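Local coordinates for protein deferrochelatase (Vibrio cholerae, PDB 5DE0) that binds heme b and probably acts as a dye-decolorizing (DyP-type) peroxidase that oxidises its substrates with hydrogen peroxide, at residues 23-28 with 95-100; 79-84 with 286-291; 49-54 with 104-109. All coordinates share one frame; numbering follows the deposited sequence.

From the N terminus, strand 18-26 supplies residues 23-28, which contact 1 joins to 95-100, leading into strand 98-104, and so closes a loop of 66 residues. Inside that loop lie both 49-54, at the C-terminal end of helix 40-50, and the irregular segment 79-84, just before strand 84-86. Neither finds its partner there: contact 3 takes 49-54 on to 104-109, and contact 2 takes 79-84 on to strand 281-291 in the C-terminal half. All three loops therefore cross. Contacts 1 and 2 touch where Leu23, Val96 and Leu99 pack on Ala287 and Phe289, joining the two four-stranded sheets, whereas contact 3 lies about 31 Å from contact 2, centre to centre, on the opposite side of the chain's centre.

Contact 1 of 3, residues 23-28 with 95-100; sequences LLKVRQ and DVDVLI
Leu24 faces both Asp97 and Val98 in a classic beta bulge between antiparallel strands 18-26 and 98-104, inner neighbours in the N-terminal ferredoxin-like sheet of the DyP fold. Leu24 O takes the N-H of Asp97 (3.0 Å) as well as that of Val98 (3.1 Å), while Leu24 N returns a bond to Val98 O. The extra residue turns the Asp97 side chain toward the opposing strand, where its OD2 receives Val26 N at 3.0 Å on the anti side. With CG anti to the backbone N (chi1 -171°) and a bend at chi2, Lys25 passes CD and CE across Asp97 OD2, and its NZ forms salt bridges to both Asp97 OD1 and Asp95 OD1.

On the face of the sheet that carries Leu24, the leucine lies side by side with Val98, pointing the same way, and its CD2 meets Ile100 CD1; helix 30-38 covers Val98 and Ile100 there. On the other face Leu23 CD2 touches Leu99 CD1 at 3.6 Å, both packing on Phe289 of strand 281-291. Asp95 crosses Lys25 at about a right angle, in a bridge whose modelled length is doubtfully short; Asp97 OD1 meets Lys25 NZ at 2.9 Å, from above the carboxylate plane.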
loop_
_atom_site.group_PDB
_atom_site.type_symbol
_atom_site.label_atom_id
_atom_site.label_comp_id
_atom_site.label_asym_id
_atom_site.label_seq_id
_atom_site.Cartn_x
_atom_site.Cartn_y
_atom_site.Cartn_z
ATOM N N LEU B 23 -7.795 9.129 -8.709
ATOM C CA LEU B 23 -8.831 10.081 -9.087
ATOM C C LEU B 23 -8.433 11.469 -8.600
ATOM O O LEU B 23 -8.141 11.655 -7.419
ATOM C CB LEU B 23 -10.187 9.676 -8.503
ATOM C CG LEU B 23 -10.726 8.289 -8.868
ATOM C CD1 LEU B 23 -12.128 8.093 -8.308
ATOM C CD2 LEU B 23 -10.720 8.087 -10.370
ATOM N N LEU B 24 -8.414 12.444 -9.504
ATOM C CA LEU B 24 -8.004 13.792 -9.126
ATOM C C LEU B 24 -8.907 14.869 -9.723
ATOM O O LEU B 24 -9.609 14.641 -10.708
ATOM C CB LEU B 24 -6.545 14.038 -9.534
ATOM C CG LEU B 24 -6.151 13.939 -11.011
ATOM C CD1 LEU B 24 -6.196 15.301 -11.684
ATOM C CD2 LEU B 24 -4.771 13.312 -11.161
ATOM N N LYS B 25 -8.882 16.042 -9.103
ATOM C CA LYS B 25 -9.659 17.184 -9.562
ATOM C C LYS B 25 -8.709 18.296 -9.991
ATOM O O LYS B 25 -7.700 18.541 -9.332
ATOM C CB LYS B 25 -10.598 17.674 -8.457
ATOM C CG LYS B 25 -11.600 18.729 -8.893
ATOM C CD LYS B 25 -12.784 18.109 -9.621
ATOM C CE LYS B 25 -13.769 19.179 -10.072
ATOM N NZ LYS B 25 -14.910 18.608 -10.839
ATOM N N VAL B 26 -9.025 18.960 -11.098
ATOM C CA VAL B 26 -8.176 20.028 -11.611
ATOM C C VAL B 26 -8.664 21.390 -11.126
ATOM O O VAL B 26 -9.736 21.852 -11.517
ATOM C CB VAL B 26 -8.126 20.015 -13.147
ATOM C CG1 VAL B 26 -7.132 21.047 -13.652
ATOM C CG2 VAL B 26 -7.759 18.625 -13.650
ATOM N N ARG B 27 -7.869 22.028 -10.274
ATOM C CA ARG B 27 -8.278 23.278 -9.639
ATOM C C ARG B 27 -7.816 24.525 -10.396
ATOM O O ARG B 27 -8.562 25.497 -10.518
ATOM C CB ARG B 27 -7.763 23.327 -8.198
ATOM C CG ARG B 27 -8.487 22.380 -7.258
ATOM C CD ARG B 27 -9.997 22.561 -7.373
ATOM N NE ARG B 27 -10.730 21.638 -6.512
ATOM C CZ ARG B 27 -12.056 21.543 -6.477
ATOM N NH1 ARG B 27 -12.802 22.313 -7.258
ATOM N NH2 ARG B 27 -12.636 20.673 -5.661
ATOM N N GLN B 28 -6.587 24.500 -10.898
ATOM C CA GLN B 28 -6.047 25.644 -11.624
ATOM C C GLN B 28 -4.993 25.212 -12.640
ATOM O O GLN B 28 -4.636 24.036 -12.703
ATOM C CB GLN B 28 -5.447 26.662 -10.653
ATOM C CG GLN B 28 -4.294 26.115 -9.829
ATOM C CD GLN B 28 -3.562 27.190 -9.050
ATOM O OE1 GLN B 28 -4.100 28.268 -8.792
ATOM N NE2 GLN B 28 -2.322 26.903 -8.674
ATOM N N ASP B 95 -17.027 13.694 -7.340
ATOM C CA ASP B 95 -16.621 14.849 -8.132
ATOM C C ASP B 95 -15.156 14.693 -8.531
ATOM O O ASP B 95 -14.253 14.931 -7.728
ATOM C CB ASP B 95 -16.839 16.148 -7.352
ATOM C CG ASP B 95 -16.491 17.389 -8.163
ATOM O OD1 ASP B 95 -16.456 17.305 -9.409
ATOM O OD2 ASP B 95 -16.257 18.453 -7.550
ATOM N N VAL B 96 -14.929 14.286 -9.777
ATOM C CA VAL B 96 -13.585 13.983 -10.256
ATOM C C VAL B 96 -13.444 14.324 -11.739
ATOM O O VAL B 96 -14.372 14.117 -12.521
ATOM C CB VAL B 96 -13.238 12.493 -10.013
ATOM C CG1 VAL B 96 -14.343 11.596 -10.546
ATOM C CG2 VAL B 96 -11.892 12.127 -10.629
ATOM N N ASP B 97 -12.288 14.864 -12.118
ATOM C CA ASP B 97 -12.036 15.252 -13.501
ATOM C C ASP B 97 -11.201 14.230 -14.271
ATOM O O ASP B 97 -11.425 14.008 -15.460
ATOM C CB ASP B 97 -11.326 16.608 -13.555
ATOM C CG ASP B 97 -12.182 17.741 -13.022
ATOM O OD1 ASP B 97 -13.423 17.642 -13.111
ATOM O OD2 ASP B 97 -11.611 18.732 -12.521
ATOM N N VAL B 98 -10.227 13.625 -13.598
ATOM C CA VAL B 98 -9.232 12.798 -14.278
ATOM C C VAL B 98 -8.971 11.473 -13.566
ATOM O O VAL B 98 -8.877 11.419 -12.340
ATOM C CB VAL B 98 -7.885 13.558 -14.425
ATOM C CG1 VAL B 98 -6.814 12.666 -15.039
ATOM C CG2 VAL B 98 -8.068 14.822 -15.253
ATOM N N LEU B 99 -8.859 10.406 -14.350
ATOM C CA LEU B 99 -8.428 9.111 -13.842
ATOM C C LEU B 99 -7.051 8.749 -14.397
ATOM O O LEU B 99 -6.814 8.833 -15.603
ATOM C CB LEU B 99 -9.446 8.021 -14.203
ATOM C CG LEU B 99 -8.989 6.563 -14.074
ATOM C CD1 LEU B 99 -8.608 6.220 -12.640
ATOM C CD2 LEU B 99 -10.069 5.612 -14.584
ATOM N N ILE B 100 -6.143 8.361 -13.506
ATOM C CA ILE B 100 -4.846 7.834 -13.908
ATOM C C ILE B 100 -4.747 6.368 -13.503
ATOM O O ILE B 100 -4.695 6.051 -12.315
ATOM C CB ILE B 100 -3.682 8.620 -13.274
ATOM C CG1 ILE B 100 -3.733 10.090 -13.695
ATOM C CG2 ILE B 100 -2.344 8.001 -13.660
ATOM C CD1 ILE B 100 -2.614 10.932 -13.120
#

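Contact 2 of 3, residues 79-84 with 286-291; sequences IDFPEL and GAYFFA
An edge-to-face aromatic pair, Phe81 on Tyr288, seats the loop before strand 84-86 against strand 281-291 of the C-terminal ferredoxin-like sheet. Phe81 turns its edge to the tyrosine face: CD2 stands over the centre of the Tyr288 ring, with the centroids 4.8 Å apart and the planes inclined at 59°. A chi1 of -171° swings the Phe81 ring onto the strand, one face lying on its backbone. There Gly286 CA makes a CH-pi contact 4.0 Å from the Phe81 centroid, and the atoms Gly286 C and Ala287 N lie nearer the rim. Pro82 CD approaches Tyr288 CE2 obliquely at 3.7 Å, and Ile79 O lies at the edge of the tyrosine ring, near its plane.

The backbones are joined through water. One molecule donates to Ile79 O and, at 2.7 Å, to Tyr288 O; another accepts from Phe81 N and, at 2.8 Å, from Tyr288 N. Helix 257-266 packs on both rings through Leu263 and on Tyr288 through Phe259, while strand 172-181 runs antiparallel beside strand 281-291, its Gln177 touching Phe81 and its Met175 touching Tyr288.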
loop_
_atom_site.group_PDB
_atom_site.type_symbol
_atom_site.label_atom_id
_atom_site.label_comp_id
_atom_site.label_asym_id
_atom_site.label_seq_id
_atom_site.Cartn_x
_atom_site.Cartn_y
_atom_site.Cartn_z
ATOM N N ILE B 79 -21.324 10.332 -19.902
ATOM C CA ILE B 79 -22.194 11.088 -19.007
ATOM C C ILE B 79 -21.619 11.124 -17.596
ATOM O O ILE B 79 -20.657 10.419 -17.291
ATOM C CB ILE B 79 -23.615 10.486 -18.936
ATOM C CG1 ILE B 79 -23.575 9.101 -18.285
ATOM C CG2 ILE B 79 -24.252 10.417 -20.316
ATOM C CD1 ILE B 79 -24.939 8.483 -18.065
ATOM N N ASP B 80 -22.214 11.945 -16.735
ATOM C CA ASP B 80 -21.863 11.942 -15.321
ATOM C C ASP B 80 -22.337 10.647 -14.681
ATOM O O ASP B 80 -23.377 10.109 -15.057
ATOM C CB ASP B 80 -22.479 13.143 -14.598
ATOM C CG ASP B 80 -21.769 14.444 -14.915
ATOM O OD1 ASP B 80 -20.899 14.448 -15.809
ATOM O OD2 ASP B 80 -22.088 15.467 -14.272
ATOM N N PHE B 81 -21.569 10.146 -13.721
ATOM C CA PHE B 81 -21.942 8.943 -12.989
ATOM C C PHE B 81 -23.141 9.236 -12.094
ATOM O O PHE B 81 -23.024 9.979 -11.120
ATOM C CB PHE B 81 -20.758 8.440 -12.160
ATOM C CG PHE B 81 -20.971 7.089 -11.539
ATOM C CD1 PHE B 81 -21.564 6.968 -10.294
ATOM C CD2 PHE B 81 -20.554 5.941 -12.190
ATOM C CE1 PHE B 81 -21.752 5.727 -9.716
ATOM C CE2 PHE B 81 -20.737 4.695 -11.618
ATOM C CZ PHE B 81 -21.338 4.589 -10.379
ATOM N N PRO B 82 -24.306 8.657 -12.424
ATOM C CA PRO B 82 -25.510 8.924 -11.631
ATOM C C PRO B 82 -25.512 8.151 -10.316
ATOM O O PRO B 82 -25.006 7.030 -10.270
ATOM C CB PRO B 82 -26.638 8.447 -12.548
ATOM C CG PRO B 82 -26.021 7.334 -13.325
ATOM C CD PRO B 82 -24.567 7.705 -13.519
ATOM N N GLU B 83 -26.068 8.742 -9.263
ATOM C CA GLU B 83 -26.216 8.036 -7.995
ATOM C C GLU B 83 -27.337 7.009 -8.079
ATOM O O GLU B 83 -28.397 7.283 -8.645
ATOM C CB GLU B 83 -26.486 9.014 -6.851
ATOM C CG GLU B 83 -25.269 9.800 -6.405
ATOM C CD GLU B 83 -25.409 10.330 -4.992
ATOM O OE1 GLU B 83 -26.390 9.958 -4.315
ATOM O OE2 GLU B 83 -24.539 11.114 -4.559
ATOM N N LEU B 84 -27.100 5.828 -7.518
ATOM C CA LEU B 84 -28.087 4.755 -7.545
ATOM C C LEU B 84 -28.325 4.185 -6.149
ATOM O O LEU B 84 -27.408 4.119 -5.329
ATOM C CB LEU B 84 -27.640 3.638 -8.494
ATOM C CG LEU B 84 -27.314 4.017 -9.942
ATOM C CD1 LEU B 84 -26.830 2.800 -10.716
ATOM C CD2 LEU B 84 -28.519 4.644 -10.628
ATOM N N GLY B 286 -17.503 6.584 -7.075
ATOM C CA GLY B 286 -18.160 6.193 -8.309
ATOM C C GLY B 286 -17.985 7.252 -9.378
ATOM O O GLY B 286 -18.273 8.426 -9.146
ATOM N N ALA B 287 -17.518 6.843 -10.555
ATOM C CA ALA B 287 -17.251 7.795 -11.626
ATOM C C ALA B 287 -17.193 7.145 -13.005
ATOM O O ALA B 287 -16.762 6.002 -13.150
ATOM C CB ALA B 287 -15.955 8.532 -11.350
ATOM N N TYR B 288 -17.635 7.892 -14.013
ATOM C CA TYR B 288 -17.504 7.483 -15.405
ATOM C C TYR B 288 -16.403 8.289 -16.082
ATOM O O TYR B 288 -16.216 9.470 -15.789
ATOM C CB TYR B 288 -18.824 7.670 -16.161
ATOM C CG TYR B 288 -19.859 6.592 -15.920
ATOM C CD1 TYR B 288 -19.486 5.266 -15.751
ATOM C CD2 TYR B 288 -21.211 6.903 -15.869
ATOM C CE1 TYR B 288 -20.434 4.278 -15.537
ATOM C CE2 TYR B 288 -22.164 5.925 -15.653
ATOM C CZ TYR B 288 -21.771 4.616 -15.489
ATOM O OH TYR B 288 -22.720 3.641 -15.273
ATOM N N PHE B 289 -15.678 7.646 -16.989
ATOM C CA PHE B 289 -14.643 8.315 -17.762
ATOM C C PHE B 289 -14.652 7.838 -19.207
ATOM O O PHE B 289 -15.358 6.893 -19.559
ATOM C CB PHE B 289 -13.257 8.057 -17.166
ATOM C CG PHE B 289 -13.107 8.498 -15.739
ATOM C CD1 PHE B 289 -13.345 7.613 -14.701
ATOM C CD2 PHE B 289 -12.704 9.789 -15.435
ATOM C CE1 PHE B 289 -13.196 8.013 -13.384
ATOM C CE2 PHE B 289 -12.556 10.193 -14.122
ATOM C CZ PHE B 289 -12.804 9.304 -13.096
ATOM N N PHE B 290 -13.862 8.501 -20.041
ATOM C CA PHE B 290 -13.526 7.963 -21.347
ATOM C C PHE B 290 -12.020 8.047 -21.555
ATOM O O PHE B 290 -11.434 9.130 -21.517
ATOM C CB PHE B 290 -14.257 8.702 -22.465
ATOM C CG PHE B 290 -14.018 8.119 -23.827
ATOM C CD1 PHE B 290 -13.012 8.609 -24.646
ATOM C CD2 PHE B 290 -14.804 7.080 -24.290
ATOM C CE1 PHE B 290 -12.797 8.071 -25.902
ATOM C CE2 PHE B 290 -14.597 6.538 -25.541
ATOM C CZ PHE B 290 -13.592 7.034 -26.351
ATOM N N ALA B 291 -11.397 6.895 -21.762
ATOM C CA ALA B 291 -9.974 6.847 -22.051
ATOM C C ALA B 291 -9.772 6.863 -23.556
ATOM O O ALA B 291 -10.037 5.872 -24.233
ATOM C CB ALA B 291 -9.336 5.617 -21.432
HETATM O O HOH W 1 -18.112 11.339 -16.136
HETATM O O HOH W 2 -18.542 10.526 -13.693
#

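Contact 3 of 3, residues 49-54 with 104-109; sequences QNQPGA and ATRHDL
Gln51, the first residue to leave helical geometry after helix 40-50, meets Arg106 through its amide oxygen. Arg106 NH1 donates to Gln51 OE1 at 2.8 Å, from above the amide carbonyl plane, and the amide and guanidinium planes stand 81° apart. A water joins the same pair, donating to Gln51 OE1 and accepting from Arg106 NH2. The carbonyl of Pro52 receives a second water. At Gly53, the carbonyl oxygen accepts from Thr105 OG1, though the modelled 2.5 Å is doubtfully short; chi1 of Thr105 (61°) sets OG1 between its own N and C, facing the turn. Ala54 O then takes the N-H of Thr105 at 2.9 Å, nearly straight at 173°, while Ala54 CB rests on Leu109 CD1 at 3.6 Å. Leu109 CD1 also lies 3.5 Å above the Arg106 guanidinium plane, toward its rim.

Asp108 fixes the rotation of that guanidinium, its two oxygens taking NE and NH2 through their syn lone pairs in a side-on salt bridge. Asp108 OD2 also accepts from Leu137 N of the second subunit, making this part of the dimer interface. Gln51 to Ala54 form a type II turn with glycine third, which follows helix 40-50 and docks on the link from strand 98-104 to helix 108-117.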
loop_
_atom_site.group_PDB
_atom_site.type_symbol
_atom_site.label_atom_id
_atom_site.label_comp_id
_atom_site.label_asym_id
_atom_site.label_seq_id
_atom_site.Cartn_x
_atom_site.Cartn_y
_atom_site.Cartn_z
ATOM N N GLN B 49 12.238 1.218 -20.192
ATOM C CA GLN B 49 13.572 1.071 -20.763
ATOM C C GLN B 49 14.637 0.977 -19.675
ATOM O O GLN B 49 15.667 0.332 -19.857
ATOM C CB GLN B 49 13.891 2.232 -21.705
ATOM C CG GLN B 49 13.125 2.200 -23.011
ATOM C CD GLN B 49 13.709 3.135 -24.050
ATOM O OE1 GLN B 49 14.719 3.794 -23.811
ATOM N NE2 GLN B 49 13.074 3.196 -25.215
ATOM N N ASN B 50 14.391 1.627 -18.545
ATOM C CA ASN B 50 15.325 1.566 -17.428
ATOM C C ASN B 50 15.102 0.333 -16.562
ATOM O O ASN B 50 15.989 -0.088 -15.824
ATOM C CB ASN B 50 15.216 2.827 -16.572
ATOM C CG ASN B 50 15.738 4.059 -17.280
ATOM O OD1 ASN B 50 15.878 4.073 -18.501
ATOM N ND2 ASN B 50 16.030 5.103 -16.514
ATOM N N GLN B 51 13.907 -0.242 -16.657
ATOM C CA GLN B 51 13.527 -1.361 -15.800
ATOM C C GLN B 51 12.888 -2.507 -16.583
ATOM O O GLN B 51 11.666 -2.564 -16.716
ATOM C CB GLN B 51 12.561 -0.887 -14.709
ATOM C CG GLN B 51 13.084 0.261 -13.864
ATOM C CD GLN B 51 14.305 -0.123 -13.055
ATOM O OE1 GLN B 51 14.490 -1.289 -12.702
ATOM N NE2 GLN B 51 15.151 0.857 -12.759
ATOM N N PRO B 52 13.718 -3.420 -17.110
ATOM C CA PRO B 52 13.209 -4.617 -17.790
ATOM C C PRO B 52 12.342 -5.478 -16.872
ATOM O O PRO B 52 12.673 -5.658 -15.699
ATOM C CB PRO B 52 14.483 -5.363 -18.194
ATOM C CG PRO B 52 15.536 -4.297 -18.268
ATOM C CD PRO B 52 15.186 -3.319 -17.187
ATOM N N GLY B 53 11.239 -5.995 -17.403
ATOM C CA GLY B 53 10.353 -6.851 -16.636
ATOM C C GLY B 53 9.269 -6.095 -15.888
ATOM O O GLY B 53 8.316 -6.696 -15.390
ATOM N N ALA B 54 9.414 -4.776 -15.811
ATOM C CA ALA B 54 8.459 -3.941 -15.090
ATOM C C ALA B 54 7.075 -4.003 -15.722
ATOM O O ALA B 54 6.066 -4.067 -15.017
ATOM C CB ALA B 54 8.946 -2.509 -15.040
ATOM N N ALA B 104 1.547 -2.781 -13.130
ATOM C CA ALA B 104 2.887 -3.276 -13.435
ATOM C C ALA B 104 3.228 -4.515 -12.614
ATOM O O ALA B 104 2.443 -4.949 -11.771
ATOM C CB ALA B 104 3.920 -2.184 -13.192
ATOM N N THR B 105 4.408 -5.078 -12.861
ATOM C CA THR B 105 4.847 -6.276 -12.150
ATOM C C THR B 105 5.530 -5.918 -10.834
ATOM O O THR B 105 5.941 -6.801 -10.080
ATOM C CB THR B 105 5.811 -7.126 -13.006
ATOM O OG1 THR B 105 6.980 -6.362 -13.322
ATOM C CG2 THR B 105 5.134 -7.566 -14.295
ATOM N N ARG B 106 5.649 -4.622 -10.563
ATOM C CA ARG B 106 6.217 -4.158 -9.300
ATOM C C ARG B 106 5.470 -2.931 -8.784
ATOM O O ARG B 106 4.933 -2.139 -9.561
ATOM C CB ARG B 106 7.714 -3.860 -9.454
ATOM C CG ARG B 106 8.092 -3.197 -10.765
ATOM C CD ARG B 106 9.602 -3.191 -10.977
ATOM N NE ARG B 106 10.292 -2.265 -10.084
ATOM C CZ ARG B 106 11.546 -1.859 -10.257
ATOM N NH1 ARG B 106 12.248 -2.294 -11.295
ATOM N NH2 ARG B 106 12.101 -1.013 -9.399
ATOM N N HIS B 107 5.443 -2.785 -7.464
ATOM C CA HIS B 107 4.642 -1.758 -6.809
ATOM C C HIS B 107 5.318 -0.388 -6.792
ATOM O O HIS B 107 4.658 0.634 -6.981
ATOM C CB HIS B 107 4.315 -2.196 -5.378
ATOM C CG HIS B 107 3.677 -1.130 -4.543
ATOM N ND1 HIS B 107 2.312 -0.945 -4.488
ATOM C CD2 HIS B 107 4.216 -0.194 -3.727
ATOM C CE1 HIS B 107 2.039 0.060 -3.675
ATOM N NE2 HIS B 107 3.176 0.534 -3.201
ATOM N N ASP B 108 6.628 -0.373 -6.568
ATOM C CA ASP B 108 7.359 0.875 -6.347
ATOM C C ASP B 108 7.280 1.846 -7.528
ATOM O O ASP B 108 7.150 3.055 -7.331
ATOM C CB ASP B 108 8.826 0.577 -6.015
ATOM C CG ASP B 108 9.554 -0.134 -7.141
ATOM O OD1 ASP B 108 8.919 -0.944 -7.853
ATOM O OD2 ASP B 108 10.763 0.123 -7.313
ATOM N N LEU B 109 7.342 1.322 -8.748
ATOM C CA LEU B 109 7.316 2.169 -9.939
ATOM C C LEU B 109 5.970 2.871 -10.125
ATOM O O LEU B 109 5.881 3.879 -10.827
ATOM C CB LEU B 109 7.652 1.350 -11.184
ATOM C CG LEU B 109 9.097 0.855 -11.288
ATOM C CD1 LEU B 109 9.287 0.052 -12.559
ATOM C CD2 LEU B 109 10.071 2.025 -11.239
HETATM O O HOH W 3 14.995 -0.895 -9.692
HETATM O O HOH W 4 11.446 -4.688 -13.641
#